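Local coordinates for protein geranylgeranyl pyrophosphate synthase (Geoglobus acetivorans, PDB 5JFQ) that catalyses the magnesium-dependent addition of three isopentenyl diphosphate units to dimethylallyl diphosphate, giving geranylgeranyl diphosphate and some farnesyl diphosphate, at residues Lys14-Lys19 / Lys65-Ala70; Leu54-Leu59 / Ser185-Leu190; Ala69-Glu74 / Phe120-Met125; Ala141-Glu146 / Gly177-Ile182. One frame throughout, in Å; residues are numbered along the deposited sequence.

Contact 1. Residues Lys14-Lys19 / Lys65-Ala70; sequences KLVNEK and KAIHAA
Ile67 carries the largest share of this contact, at the first turn of helix 67-88, and its CG1-CD1 arm fits against one flank of helix 9-23. With CG1 anti to the backbone N (chi1 -171°), the arm extends towards Leu15 and Lys19, one helical turn apart. Leu15 meets it tip to tip, CD2 lying 3.7 Å from Ile67 CD1. Lys19 instead lays its aliphatic base across the arm, so that Lys19 CG packs on Ile67 CG1. Val16 closes the inner side more distantly, its CG2 4.4 Å from Ile67 CD1.

The outer side is looser and polar. The lysine chain bends at chi2 (-69°) and carries its ammonium past the isoleucine to the His68 ring, with Lys19 NZ 3.7 Å from His68 CE1 in an oblique approach. Lys19 NZ also forms a long, weak ion pair with Glu22.

Helix 47-58 lies along the inner border, where Leu53 touches both Leu15 and Ala70 and Pro49 touches Val16. Asn17 OD1 bonds Arg46 NE just before that helix, and Ala69 turns its methyl to helix 165-190.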
loop_
_atom_site.group_PDB
_atom_site.type_symbol
_atom_site.label_atom_id
_atom_site.label_comp_id
_atom_site.label_asym_id
_atom_site.label_seq_id
_atom_site.Cartn_x
_atom_site.Cartn_y
_atom_site.Cartn_z
ATOM N N LYS B 14 25.123 -7.322 5.284
ATOM C CA LYS B 14 25.542 -7.985 4.049
ATOM C C LYS B 14 24.528 -9.032 3.613
ATOM O O LYS B 14 24.194 -9.130 2.428
ATOM C CB LYS B 14 26.915 -8.640 4.228
ATOM N N LEU B 15 24.045 -9.834 4.558
ATOM C CA LEU B 15 23.057 -10.854 4.232
ATOM C C LEU B 15 21.782 -10.227 3.694
ATOM O O LEU B 15 21.219 -10.685 2.691
ATOM C CB LEU B 15 22.753 -11.683 5.472
ATOM C CG LEU B 15 21.500 -12.530 5.314
ATOM C CD1 LEU B 15 21.653 -13.505 4.148
ATOM C CD2 LEU B 15 21.209 -13.270 6.614
ATOM N N VAL B 16 21.322 -9.166 4.358
ATOM C CA VAL B 16 20.066 -8.513 4.020
ATOM C C VAL B 16 20.098 -7.966 2.598
ATOM O O VAL B 16 19.118 -8.090 1.854
ATOM C CB VAL B 16 19.780 -7.420 5.064
ATOM C CG1 VAL B 16 18.787 -6.371 4.538
ATOM C CG2 VAL B 16 19.309 -8.082 6.363
ATOM N N ASN B 17 21.221 -7.371 2.186
ATOM C CA ASN B 17 21.301 -6.844 0.824
ATOM C C ASN B 17 21.382 -7.950 -0.210
ATOM O O ASN B 17 20.961 -7.755 -1.357
ATOM C CB ASN B 17 22.509 -5.930 0.666
ATOM C CG ASN B 17 22.442 -4.758 1.564
ATOM O OD1 ASN B 17 21.455 -4.025 1.572
ATOM N ND2 ASN B 17 23.474 -4.582 2.363
ATOM N N GLU B 18 21.961 -9.092 0.159
ATOM C CA GLU B 18 21.974 -10.225 -0.753
ATOM C C GLU B 18 20.563 -10.752 -0.967
ATOM O O GLU B 18 20.154 -11.010 -2.106
ATOM C CB GLU B 18 22.905 -11.306 -0.216
ATOM C CG GLU B 18 24.367 -10.880 -0.221
ATOM C CD GLU B 18 25.284 -11.832 0.543
ATOM O OE1 GLU B 18 26.405 -11.408 0.921
ATOM O OE2 GLU B 18 24.884 -13.001 0.757
ATOM N N LYS B 19 19.789 -10.872 0.112
ATOM C CA LYS B 19 18.397 -11.286 -0.019
ATOM C C LYS B 19 17.565 -10.228 -0.737
ATOM O O LYS B 19 16.697 -10.559 -1.550
ATOM C CB LYS B 19 17.812 -11.593 1.357
ATOM C CG LYS B 19 17.687 -13.073 1.618
ATOM C CD LYS B 19 16.617 -13.691 0.723
ATOM C CE LYS B 19 16.509 -15.217 0.906
ATOM N NZ LYS B 19 15.266 -15.793 0.283
ATOM N N LYS B 65 15.682 -18.110 9.084
ATOM C CA LYS B 65 14.248 -18.278 8.909
ATOM C C LYS B 65 13.508 -16.952 9.049
ATOM O O LYS B 65 12.404 -16.813 8.508
ATOM C CB LYS B 65 13.701 -19.318 9.900
ATOM C CG LYS B 65 14.133 -20.756 9.588
ATOM C CD LYS B 65 13.400 -21.802 10.448
ATOM C CE LYS B 65 13.999 -23.229 10.270
ATOM N NZ LYS B 65 13.100 -24.324 10.794
ATOM N N ALA B 66 14.098 -15.968 9.735
ATOM C CA ALA B 66 13.486 -14.655 9.903
ATOM C C ALA B 66 13.814 -13.696 8.761
ATOM O O ALA B 66 13.422 -12.525 8.820
ATOM C CB ALA B 66 13.923 -14.043 11.232
ATOM N N ILE B 67 14.499 -14.169 7.719
ATOM C CA ILE B 67 15.022 -13.256 6.715
ATOM C C ILE B 67 13.887 -12.626 5.909
ATOM O O ILE B 67 13.956 -11.440 5.546
ATOM C CB ILE B 67 16.046 -13.975 5.821
ATOM C CG1 ILE B 67 16.745 -12.966 4.919
ATOM C CG2 ILE B 67 15.377 -15.036 4.959
ATOM C CD1 ILE B 67 17.791 -12.143 5.631
ATOM N N HIS B 68 12.818 -13.387 5.636
ATOM C CA HIS B 68 11.731 -12.846 4.828
ATOM C C HIS B 68 11.029 -11.698 5.563
ATOM O O HIS B 68 10.768 -10.636 4.973
ATOM C CB HIS B 68 10.751 -13.960 4.449
ATOM C CG HIS B 68 11.330 -14.996 3.526
ATOM N ND1 HIS B 68 11.270 -14.892 2.151
ATOM C CD2 HIS B 68 11.979 -16.160 3.783
ATOM C CE1 HIS B 68 11.863 -15.940 1.600
ATOM N NE2 HIS B 68 12.304 -16.721 2.571
ATOM N N ALA B 69 10.762 -11.874 6.861
ATOM C CA ALA B 69 10.272 -10.772 7.676
ATOM C C ALA B 69 11.278 -9.628 7.760
ATOM O O ALA B 69 10.885 -8.458 7.867
ATOM C CB ALA B 69 9.941 -11.270 9.069
ATOM N N ALA B 70 12.572 -9.927 7.729
ATOM C CA ALA B 70 13.533 -8.835 7.701
ATOM C C ALA B 70 13.435 -8.076 6.383
ATOM O O ALA B 70 13.357 -6.844 6.365
ATOM C CB ALA B 70 14.950 -9.359 7.931
#

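Contact 2. Residues Leu54-Leu59 / Ser185-Leu190; sequences LSAEAL and SIPAVL
In the all-helical prenyltransferase fold, helix 47-58 ends against a proline kink in helix 165-190, and Ala56 and Pro187 bring the two backbones together there, with CA atoms 5.1 Å apart. The proline ring supplies most of the surface on its side. Its CB lies 3.7 Å from Ala56 CA and 3.9 Å from Ala56 CB, so the small alanine lets the ring rest almost directly on the backbone of helix 47-58.

Ser55 covers the next part of the ring. Its OG stands anti to the backbone N (chi1 167°), which carries it across to 3.5 Å from Pro187 CG. This oxygen has a polar partner as well: Ser55 OG donates a hydrogen bond to Ala184 O, a backbone carbonyl in the turn before the proline. The serine therefore ties the two helices at the kink, where Pro187 N has no hydrogen to give.

Leu59, just past the end of its helix, extends the contact to Ala188. Its CD1 sits over the link from Pro187 to Ala188, 4.1 Å from Pro187 CB and 3.9 Å from Ala188 CB. Helix 195-221 also packs here, Leu201 on Ser55 and Val197 on Leu59.

The small Ser55 and Ala56 let helix 47-58 approach the proline-kinked helix 165-190 closely, joining two helices of the polyprenyl synthetase bundle.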
loop_
_atom_site.group_PDB
_atom_site.type_symbol
_atom_site.label_atom_id
_atom_site.label_comp_id
_atom_site.label_asym_id
_atom_site.label_seq_id
_atom_site.Cartn_x
_atom_site.Cartn_y
_atom_site.Cartn_z
ATOM N N LEU B 54 18.850 -10.144 14.497
ATOM C CA LEU B 54 19.414 -10.238 15.842
ATOM C C LEU B 54 18.362 -10.652 16.857
ATOM O O LEU B 54 18.637 -11.469 17.746
ATOM C CB LEU B 54 20.040 -8.910 16.254
ATOM C CG LEU B 54 21.266 -8.461 15.470
ATOM C CD1 LEU B 54 21.624 -7.035 15.834
ATOM C CD2 LEU B 54 22.418 -9.412 15.739
ATOM N N SER B 55 17.155 -10.089 16.752
ATOM C CA SER B 55 16.074 -10.517 17.632
ATOM C C SER B 55 15.792 -12.003 17.461
ATOM O O SER B 55 15.557 -12.714 18.445
ATOM C CB SER B 55 14.814 -9.701 17.360
ATOM O OG SER B 55 13.686 -10.287 17.982
ATOM N N ALA B 56 15.811 -12.487 16.218
ATOM C CA ALA B 56 15.583 -13.906 15.981
ATOM C C ALA B 56 16.627 -14.741 16.701
ATOM O O ALA B 56 16.293 -15.657 17.462
ATOM C CB ALA B 56 15.599 -14.199 14.484
ATOM N N GLU B 57 17.905 -14.413 16.492
ATOM C CA GLU B 57 18.971 -15.169 17.132
ATOM C C GLU B 57 18.937 -15.025 18.647
ATOM O O GLU B 57 19.232 -15.986 19.366
ATOM C CB GLU B 57 20.317 -14.724 16.587
ATOM C CG GLU B 57 21.440 -15.612 17.020
ATOM C CD GLU B 57 22.750 -15.124 16.493
ATOM O OE1 GLU B 57 23.561 -15.971 16.053
ATOM O OE2 GLU B 57 22.951 -13.889 16.506
ATOM N N ALA B 58 18.576 -13.843 19.150
ATOM C CA ALA B 58 18.383 -13.687 20.586
ATOM C C ALA B 58 17.297 -14.614 21.107
ATOM O O ALA B 58 17.384 -15.091 22.243
ATOM C CB ALA B 58 18.036 -12.238 20.922
ATOM N N LEU B 59 16.261 -14.869 20.309
ATOM C CA LEU B 59 15.281 -15.867 20.712
ATOM C C LEU B 59 15.810 -17.273 20.562
ATOM O O LEU B 59 15.079 -18.235 20.831
ATOM C CB LEU B 59 14.001 -15.703 19.905
ATOM C CG LEU B 59 13.274 -14.425 20.311
ATOM C CD1 LEU B 59 12.075 -14.187 19.423
ATOM C CD2 LEU B 59 12.855 -14.532 21.758
ATOM N N SER B 185 9.850 -7.334 17.303
ATOM C CA SER B 185 8.714 -8.143 17.708
ATOM C C SER B 185 8.555 -9.358 16.814
ATOM O O SER B 185 8.260 -10.450 17.303
ATOM C CB SER B 185 7.441 -7.304 17.675
ATOM O OG SER B 185 6.729 -7.423 18.883
ATOM N N ILE B 186 8.758 -9.203 15.507
ATOM C CA ILE B 186 8.192 -10.172 14.568
ATOM C C ILE B 186 8.802 -11.567 14.704
ATOM O O ILE B 186 8.067 -12.545 14.501
ATOM C CB ILE B 186 8.246 -9.658 13.114
ATOM C CG1 ILE B 186 7.237 -10.435 12.254
ATOM C CG2 ILE B 186 9.646 -9.692 12.510
ATOM C CD1 ILE B 186 7.201 -10.012 10.786
ATOM N N PRO B 187 10.085 -11.750 15.066
ATOM C CA PRO B 187 10.550 -13.135 15.274
ATOM C C PRO B 187 9.850 -13.818 16.441
ATOM O O PRO B 187 9.614 -15.035 16.391
ATOM C CB PRO B 187 12.061 -12.978 15.520
ATOM C CG PRO B 187 12.416 -11.641 14.992
ATOM C CD PRO B 187 11.196 -10.794 15.252
ATOM N N ALA B 188 9.500 -13.067 17.488
ATOM C CA ALA B 188 8.687 -13.632 18.557
ATOM C C ALA B 188 7.323 -14.048 18.047
ATOM O O ALA B 188 6.739 -15.020 18.542
ATOM C CB ALA B 188 8.530 -12.629 19.695
ATOM N N VAL B 189 6.791 -13.322 17.069
ATOM C CA VAL B 189 5.514 -13.712 16.498
ATOM C C VAL B 189 5.691 -14.917 15.596
ATOM O O VAL B 189 4.916 -15.877 15.662
ATOM C CB VAL B 189 4.877 -12.543 15.738
ATOM C CG1 VAL B 189 3.501 -12.950 15.230
ATOM C CG2 VAL B 189 4.793 -11.334 16.634
ATOM N N LEU B 190 6.723 -14.883 14.745
ATOM C CA LEU B 190 6.899 -15.925 13.740
ATOM C C LEU B 190 7.166 -17.288 14.378
ATOM O O LEU B 190 6.703 -18.315 13.876
ATOM C CB LEU B 190 8.029 -15.540 12.783
ATOM C CG LEU B 190 7.607 -14.557 11.683
ATOM C CD1 LEU B 190 8.768 -14.074 10.816
ATOM C CD2 LEU B 190 6.533 -15.199 10.828
#

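Contact 3. Residues Ala69-Glu74 / Phe120-Met125; sequences AAIAIE and FEILSM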
loop_
_atom_site.group_PDB
_atom_site.type_symbol
_atom_site.label_atom_id
_atom_site.label_comp_id
_atom_site.label_asym_id
_atom_site.label_seq_id
_atom_site.Cartn_x
_atom_site.Cartn_y
_atom_site.Cartn_z
ATOM N N ALA B 69 10.762 -11.874 6.861
ATOM C CA ALA B 69 10.272 -10.772 7.676
ATOM C C ALA B 69 11.278 -9.628 7.760
ATOM O O ALA B 69 10.885 -8.458 7.867
ATOM C CB ALA B 69 9.941 -11.270 9.069
ATOM N N ALA B 70 12.572 -9.927 7.729
ATOM C CA ALA B 70 13.533 -8.835 7.701
ATOM C C ALA B 70 13.435 -8.076 6.383
ATOM O O ALA B 70 13.357 -6.844 6.365
ATOM C CB ALA B 70 14.950 -9.359 7.931
ATOM N N ILE B 71 13.419 -8.798 5.266
ATOM C CA ILE B 71 13.276 -8.119 3.987
ATOM C C ILE B 71 11.923 -7.421 3.906
ATOM O O ILE B 71 11.819 -6.322 3.346
ATOM C CB ILE B 71 13.496 -9.127 2.842
ATOM C CG1 ILE B 71 14.907 -9.706 2.943
ATOM C CG2 ILE B 71 13.279 -8.489 1.469
ATOM C CD1 ILE B 71 15.979 -8.642 3.144
ATOM N N ALA B 72 10.876 -8.009 4.494
ATOM C CA ALA B 72 9.554 -7.407 4.352
ATOM C C ALA B 72 9.478 -6.072 5.066
ATOM O O ALA B 72 8.930 -5.104 4.531
ATOM C CB ALA B 72 8.466 -8.342 4.874
ATOM N N ILE B 73 10.018 -6.003 6.275
ATOM C CA ILE B 73 9.984 -4.760 7.024
ATOM C C ILE B 73 10.846 -3.695 6.352
ATOM O O ILE B 73 10.452 -2.524 6.276
ATOM C CB ILE B 73 10.401 -5.032 8.473
ATOM C CG1 ILE B 73 9.300 -5.856 9.134
ATOM C CG2 ILE B 73 10.690 -3.725 9.204
ATOM C CD1 ILE B 73 9.395 -5.903 10.615
ATOM N N GLU B 74 12.014 -4.076 5.824
ATOM C CA GLU B 74 12.821 -3.101 5.092
ATOM C C GLU B 74 12.074 -2.592 3.875
ATOM O O GLU B 74 12.173 -1.410 3.519
ATOM C CB GLU B 74 14.157 -3.701 4.658
ATOM C CG GLU B 74 15.048 -2.732 3.870
ATOM C CD GLU B 74 15.648 -1.622 4.726
ATOM O OE1 GLU B 74 15.457 -1.640 5.952
ATOM O OE2 GLU B 74 16.311 -0.725 4.173
ATOM N N PHE B 120 4.265 -7.608 1.700
ATOM C CA PHE B 120 3.383 -8.653 2.183
ATOM C C PHE B 120 3.591 -9.958 1.421
ATOM O O PHE B 120 3.390 -11.036 1.987
ATOM C CB PHE B 120 1.946 -8.175 2.117
ATOM C CG PHE B 120 1.614 -7.213 3.198
ATOM C CD1 PHE B 120 1.344 -7.668 4.482
ATOM C CD2 PHE B 120 1.641 -5.849 2.959
ATOM C CE1 PHE B 120 1.060 -6.790 5.493
ATOM C CE2 PHE B 120 1.358 -4.945 3.978
ATOM C CZ PHE B 120 1.063 -5.409 5.246
ATOM N N GLU B 121 4.019 -9.896 0.160
ATOM C CA GLU B 121 4.307 -11.143 -0.525
ATOM C C GLU B 121 5.570 -11.774 0.032
ATOM O O GLU B 121 5.665 -13.003 0.146
ATOM C CB GLU B 121 4.444 -10.927 -2.028
ATOM C CG GLU B 121 4.708 -12.210 -2.769
ATOM C CD GLU B 121 4.986 -12.024 -4.236
ATOM O OE1 GLU B 121 4.925 -10.881 -4.724
ATOM O OE2 GLU B 121 5.271 -13.039 -4.903
ATOM N N ILE B 122 6.549 -10.951 0.405
ATOM C CA ILE B 122 7.780 -11.512 0.943
ATOM C C ILE B 122 7.540 -12.068 2.344
ATOM O O ILE B 122 7.914 -13.206 2.643
ATOM C CB ILE B 122 8.899 -10.465 0.908
ATOM C CG1 ILE B 122 9.260 -10.187 -0.555
ATOM C CG2 ILE B 122 10.102 -10.962 1.710
ATOM C CD1 ILE B 122 10.057 -8.895 -0.765
ATOM N N LEU B 123 6.881 -11.288 3.208
ATOM C CA LEU B 123 6.540 -11.775 4.539
ATOM C C LEU B 123 5.897 -13.153 4.475
ATOM O O LEU B 123 6.265 -14.049 5.238
ATOM C CB LEU B 123 5.606 -10.791 5.245
ATOM C CG LEU B 123 5.086 -11.244 6.614
ATOM C CD1 LEU B 123 6.229 -11.525 7.547
ATOM C CD2 LEU B 123 4.198 -10.184 7.211
ATOM N N SER B 124 4.959 -13.346 3.544
ATOM C CA SER B 124 4.184 -14.570 3.434
ATOM C C SER B 124 5.024 -15.759 3.007
ATOM O O SER B 124 4.549 -16.897 3.110
ATOM C CB SER B 124 3.028 -14.377 2.447
ATOM O OG SER B 124 3.467 -14.535 1.101
ATOM N N MET B 125 6.237 -15.527 2.513
ATOM C CA MET B 125 7.137 -16.615 2.158
ATOM C C MET B 125 7.821 -17.231 3.367
ATOM O O MET B 125 8.618 -18.158 3.191
ATOM C CB MET B 125 8.222 -16.131 1.203
ATOM C CG MET B 125 7.733 -15.479 -0.049
ATOM S SD MET B 125 9.150 -14.821 -0.955
ATOM C CE MET B 125 8.337 -13.785 -2.157
#
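Ile71 overlaps the CG2 and CD1 methyls of Ile122, the two side chains crossing at a slant. In both residues CG2 stands anti to the backbone N, and these methyls face each other across the gap: Ile71 CG2 lies 4.0 Å from Ile122 CG2 and 3.9 Å from Ile122 CD1. The CG1 arm of Ile71 leads away, to Val16 and Lys19 of helix 9-23, so one isoleucine serves two neighbours.

One residue on, Ala72 points its methyl at helix 105-123. Its CB meets Leu123 at the root of the side chain, 3.8 Å from Leu123 CB. Leu123 sends CG anti to its own nitrogen (chi1 175°) and then reaches back along helix 67-88, placing CD1 4.0 Å from Ala69 CB. The CA atoms of Ala69 and Leu123 are 5.0 Å apart, a close approach that two alanines on one face of helix 67-88 make possible.

Next to Leu123, Ser124 OG donates a 2.8 Å bond to Glu121 O from 35° outside the carbonyl plane. The reverse face of this helix belongs to the dimer: Phe120 stacks on Phe120 of the second subunit, and Glu121 makes a salt bridge to Arg142 of that subunit.

Between the two segments themselves only aliphatic carbons and backbone atoms meet. The contact therefore rests on shape and burial, without a directional bond between them, while the other side of helix 105-123 adds a salt bridge and a ring stack to the second subunit.

Contact 4. Residues Ala141-Glu146 / Gly177-Ile182; sequences ARVCVE and GVLIGI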
loop_
_atom_site.group_PDB
_atom_site.type_symbol
_atom_site.label_atom_id
_atom_site.label_comp_id
_atom_site.label_asym_id
_atom_site.label_seq_id
_atom_site.Cartn_x
_atom_site.Cartn_y
_atom_site.Cartn_z
ATOM N N ALA B 141 0.491 -5.198 9.196
ATOM C CA ALA B 141 -0.459 -4.346 8.499
ATOM C C ALA B 141 -1.005 -3.266 9.428
ATOM O O ALA B 141 -1.249 -2.135 8.996
ATOM C CB ALA B 141 -1.588 -5.198 7.908
ATOM N N ARG B 142 -1.225 -3.601 10.701
ATOM C CA ARG B 142 -1.641 -2.595 11.672
ATOM C C ARG B 142 -0.537 -1.574 11.882
ATOM O O ARG B 142 -0.793 -0.370 12.030
ATOM C CB ARG B 142 -1.986 -3.263 12.997
ATOM C CG ARG B 142 -3.355 -3.884 13.036
ATOM C CD ARG B 142 -4.290 -3.093 13.979
ATOM N NE ARG B 142 -4.159 -1.638 13.856
ATOM C CZ ARG B 142 -4.927 -0.862 13.091
ATOM N NH1 ARG B 142 -5.898 -1.375 12.347
ATOM N NH2 ARG B 142 -4.723 0.452 13.070
ATOM N N VAL B 143 0.700 -2.064 11.923
ATOM C CA VAL B 143 1.874 -1.208 11.978
ATOM C C VAL B 143 1.854 -0.220 10.821
ATOM O O VAL B 143 2.050 0.988 11.011
ATOM C CB VAL B 143 3.136 -2.101 11.987
ATOM C CG1 VAL B 143 4.376 -1.342 11.576
ATOM C CG2 VAL B 143 3.303 -2.741 13.355
ATOM N N CYS B 144 1.566 -0.708 9.612
ATOM C CA CYS B 144 1.516 0.165 8.448
ATOM C C CYS B 144 0.387 1.184 8.566
ATOM O O CYS B 144 0.539 2.339 8.161
ATOM C CB CYS B 144 1.368 -0.679 7.184
ATOM S SG CYS B 144 2.841 -1.676 6.801
ATOM N N VAL B 145 -0.755 0.781 9.122
ATOM C CA VAL B 145 -1.819 1.749 9.357
ATOM C C VAL B 145 -1.324 2.841 10.287
ATOM O O VAL B 145 -1.604 4.025 10.081
ATOM C CB VAL B 145 -3.073 1.054 9.922
ATOM C CG1 VAL B 145 -4.106 2.077 10.349
ATOM C CG2 VAL B 145 -3.665 0.077 8.898
ATOM N N GLU B 146 -0.552 2.465 11.309
ATOM C CA GLU B 146 -0.132 3.440 12.306
ATOM C C GLU B 146 0.924 4.386 11.753
ATOM O O GLU B 146 0.882 5.584 12.039
ATOM C CB GLU B 146 0.370 2.731 13.555
ATOM C CG GLU B 146 -0.753 2.130 14.372
ATOM C CD GLU B 146 -0.477 2.200 15.858
ATOM O OE1 GLU B 146 0.172 1.269 16.383
ATOM O OE2 GLU B 146 -0.892 3.199 16.497
ATOM N N GLY B 177 8.489 4.506 15.295
ATOM C CA GLY B 177 8.696 3.570 16.380
ATOM C C GLY B 177 8.150 2.173 16.146
ATOM O O GLY B 177 8.889 1.185 16.289
ATOM N N VAL B 178 6.863 2.065 15.782
ATOM C CA VAL B 178 6.250 0.741 15.643
ATOM C C VAL B 178 6.948 -0.072 14.564
ATOM O O VAL B 178 7.130 -1.282 14.719
ATOM C CB VAL B 178 4.735 0.834 15.376
ATOM C CG1 VAL B 178 3.982 1.331 16.616
ATOM C CG2 VAL B 178 4.426 1.670 14.122
ATOM N N LEU B 179 7.358 0.553 13.461
ATOM C CA LEU B 179 8.107 -0.239 12.493
ATOM C C LEU B 179 9.405 -0.746 13.100
ATOM O O LEU B 179 9.902 -1.807 12.709
ATOM C CB LEU B 179 8.390 0.540 11.210
ATOM C CG LEU B 179 8.858 -0.355 10.061
ATOM C CD1 LEU B 179 7.804 -1.391 9.765
ATOM C CD2 LEU B 179 9.174 0.429 8.812
ATOM N N ILE B 180 9.959 -0.023 14.072
ATOM C CA ILE B 180 11.135 -0.556 14.737
ATOM C C ILE B 180 10.729 -1.570 15.788
ATOM O O ILE B 180 11.438 -2.552 16.003
ATOM C CB ILE B 180 11.983 0.574 15.330
ATOM C CG1 ILE B 180 12.300 1.589 14.228
ATOM C CG2 ILE B 180 13.259 -0.007 15.907
ATOM C CD1 ILE B 180 13.235 2.711 14.634
ATOM N N GLY B 181 9.580 -1.370 16.435
ATOM C CA GLY B 181 9.079 -2.374 17.366
ATOM C C GLY B 181 8.808 -3.721 16.711
ATOM O O GLY B 181 9.167 -4.776 17.247
ATOM N N ILE B 182 8.161 -3.710 15.542
ATOM C CA ILE B 182 7.807 -4.979 14.921
ATOM C C ILE B 182 9.035 -5.642 14.318
ATOM O O ILE B 182 9.079 -6.875 14.213
ATOM C CB ILE B 182 6.687 -4.803 13.881
ATOM C CG1 ILE B 182 6.289 -6.173 13.329
ATOM C CG2 ILE B 182 7.134 -3.889 12.763
ATOM C CD1 ILE B 182 4.964 -6.209 12.652
#
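Glu146 OE1 forms a salt bridge with Arg173 NH2 and at the same time lies 3.8 Å from Val178 CG1, at one edge of an antiparallel helix pair in the central bundle of the prenyltransferase fold. The short helical segments run at 162° to each other, their axes 9.2 Å apart. The glutamate chain bends at chi2 (-145°) and crosses Val178 at about a right angle, leaving its carboxylate beside Arg173, earlier on the same helix as the valine.

Val143 forms the apolar centre. Its CG1 touches Val178 CG2, Leu179 CD1 and Ile182 CG2, and Val143 CG2 touches Ile182 CD1, all at 3.9 Å. Leu179 comes in roughly perpendicular to the valine, and Ile182 more obliquely. Trp202 of helix 195-221 packs on Val143, Val178 and Ile182.

Leu179 also touches Arg48 and His77, which by similarity bind isopentenyl diphosphate, so the packed core borders the probable substrate site directly. On the back of helix 130-159, Cys144 packs on Ala117 of the second subunit.

Helix 165-190 is kinked here, where the N atoms of Leu179 and Ile180 lack the regular bond to the preceding turn. At the irregular turn Gly177 O accepts from Gly181 N at 2.7 Å and, weakly, from Ile180 N.

Helix 67-88 links contacts 1 and 3, whose centres are 9 Å apart: they share Ala69 and Ala70, and Lys19 CB of contact 1 reaches Ile71 CG1 of contact 3 at 3.8 Å. Contacts 2 and 4 both use helix 165-190, with centres 16 Å apart. Ala69 CB bridges to contact 2, 3.5 Å from both Ile186 CD1 and Leu190 CD1. Ile73 bridges contacts 3 and 4, with Ile73 CD1 3.7 Å from Ile182 CG2. Contact 4 is beside the probable isopentenyl diphosphate site, the side chain of Leu179 being about 3 Å from that of Arg48; Val16 of contact 1 stands about 9 Å from it. Contacts 3 and 4 also meet the second subunit.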